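Local coordinates for regulator of G-protein signalling 3 isoform 1 (Homo sapiens, PDB 2F5Y) that probably recognises the C-terminal tails of partner proteins through its PDZ domain, linking a regulator of G-protein signalling to them, at residues A[62-65]-A[66-70]. Residues are numbered along the deposited sequence; the frame is centred on the assembly and turned at random.
Sequences VELA and HEIRS. With SO4 (sulfate ion), chain D.
Arg69 lies against the carbonyl oxygen of Ala65, one turn earlier in helix 61-69, the helix that in PDZ domains borders the peptide-binding groove with the strand equivalent to 18-21. Arg69 N donates to Ala65 O at 3.0 Å. From there the side chain can be followed outward: CB and CG lie against that same carbonyl oxygen, with Arg69 CG 3.3 Å from Ala65 O, because chi1 of -69° sets CG beside the backbone N. CD then meets sulfate O3, and a bend at chi3 (63°) carries the guanidinium to the anion, where NH2 makes a weak, long hydrogen bond to O3. His66 reaches the same sulfate, probably a crystallisation ion, with O4 at the ring edge near its plane; the bond from ND1 is short but poorly angled, hence weak. On the inner side of the helix Leu64 and Ile68 pack obliquely, Leu64 CG lying 4.0 Å from Ile68 CD1; Leu64 also meets Val26 and Trp59, whereas Ala65 and Ile68 touch Ile20 and Phe18 of strand 18-21. Glu67 instead turns to a salt bridge with Arg54. Ser70 OG closes the turn by donating to His66 O at 2.7 Å.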
loop_
_atom_site.group_PDB
_atom_site.type_symbol
_atom_site.label_atom_id
_atom_site.label_comp_id
_atom_site.label_asym_id
_atom_site.label_seq_id
_atom_site.Cartn_x
_atom_site.Cartn_y
_atom_site.Cartn_z
ATOM N N VAL A 62 5.247 0.951 -10.978
ATOM C CA VAL A 62 6.561 1.568 -10.775
ATOM C C VAL A 62 6.462 3.026 -10.270
ATOM O O VAL A 62 7.304 3.470 -9.491
ATOM C CB VAL A 62 7.410 1.512 -12.071
ATOM C CG1 VAL A 62 8.799 2.084 -11.830
ATOM C CG2 VAL A 62 7.525 0.074 -12.578
ATOM N N GLU A 63 5.438 3.755 -10.705
ATOM C CA GLU A 63 5.187 5.110 -10.195
ATOM C C GLU A 63 4.881 5.035 -8.702
ATOM O O GLU A 63 5.483 5.748 -7.907
ATOM C CB GLU A 63 4.031 5.800 -10.951
ATOM C CG GLU A 63 4.347 6.132 -12.428
ATOM C CD GLU A 63 3.127 6.603 -13.261
ATOM O OE1 GLU A 63 1.964 6.284 -12.921
ATOM O OE2 GLU A 63 3.339 7.282 -14.293
ATOM N N LEU A 64 3.964 4.149 -8.319
ATOM C CA LEU A 64 3.541 4.067 -6.923
ATOM C C LEU A 64 4.682 3.648 -6.019
ATOM O O LEU A 64 4.876 4.247 -4.973
ATOM C CB LEU A 64 2.367 3.108 -6.747
ATOM C CG LEU A 64 1.665 3.148 -5.378
ATOM C CD1 LEU A 64 0.831 4.407 -5.247
ATOM C CD2 LEU A 64 0.791 1.894 -5.182
ATOM N N ALA A 65 5.433 2.628 -6.419
ATOM C CA ALA A 65 6.612 2.176 -5.647
ATOM C C ALA A 65 7.583 3.337 -5.378
ATOM O O ALA A 65 8.065 3.512 -4.271
ATOM C CB ALA A 65 7.335 1.063 -6.384
ATOM N N HIS A 66 7.861 4.117 -6.411
ATOM C CA HIS A 66 8.735 5.271 -6.295
ATOM C C HIS A 66 8.219 6.252 -5.252
ATOM O O HIS A 66 9.002 6.797 -4.470
ATOM C CB HIS A 66 8.860 5.980 -7.648
ATOM C CG HIS A 66 9.695 7.216 -7.596
ATOM N ND1 HIS A 66 11.031 7.223 -7.938
ATOM C CD2 HIS A 66 9.391 8.483 -7.225
ATOM C CE1 HIS A 66 11.515 8.444 -7.785
ATOM N NE2 HIS A 66 10.542 9.226 -7.349
ATOM N N GLU A 67 6.905 6.475 -5.252
ATOM C CA GLU A 67 6.290 7.439 -4.343
ATOM C C GLU A 67 6.250 6.918 -2.908
ATOM O O GLU A 67 6.505 7.662 -1.955
ATOM C CB GLU A 67 4.880 7.800 -4.800
ATOM C CG GLU A 67 4.538 9.255 -4.562
ATOM C CD GLU A 67 5.559 10.200 -5.207
ATOM O OE1 GLU A 67 5.857 10.041 -6.411
ATOM O OE2 GLU A 67 6.065 11.099 -4.502
ATOM N N ILE A 68 5.931 5.641 -2.766
ATOM C CA ILE A 68 5.932 4.995 -1.469
ATOM C C ILE A 68 7.310 5.120 -0.839
ATOM O O ILE A 68 7.420 5.548 0.296
ATOM C CB ILE A 68 5.526 3.504 -1.566
ATOM C CG1 ILE A 68 4.024 3.407 -1.819
ATOM C CG2 ILE A 68 5.883 2.749 -0.277
ATOM C CD1 ILE A 68 3.502 1.988 -2.076
ATOM N N ARG A 69 8.357 4.783 -1.589
ATOM C CA ARG A 69 9.713 4.823 -1.056
ATOM C C ARG A 69 10.191 6.219 -0.693
ATOM O O ARG A 69 11.162 6.358 0.033
ATOM C CB ARG A 69 10.691 4.185 -2.029
ATOM C CG ARG A 69 10.510 2.690 -2.150
ATOM C CD ARG A 69 11.438 2.126 -3.192
ATOM N NE ARG A 69 12.837 2.321 -2.816
ATOM C CZ ARG A 69 13.871 2.142 -3.634
ATOM N NH1 ARG A 69 15.092 2.359 -3.187
ATOM N NH2 ARG A 69 13.695 1.743 -4.892
ATOM N N SER A 70 9.507 7.242 -1.195
ATOM C CA SER A 70 9.860 8.641 -0.945
ATOM C C SER A 70 9.101 9.283 0.201
ATOM O O SER A 70 9.307 10.459 0.466
ATOM C CB SER A 70 9.589 9.472 -2.204
ATOM O OG SER A 70 10.258 8.922 -3.322
HETATM S S SO4 D . 11.394 3.274 -7.615
HETATM O O1 SO4 D . 12.631 2.565 -7.931
HETATM O O2 SO4 D . 10.478 3.199 -8.757
HETATM O O3 SO4 D . 10.776 2.631 -6.459
HETATM O O4 SO4 D . 11.701 4.672 -7.306
#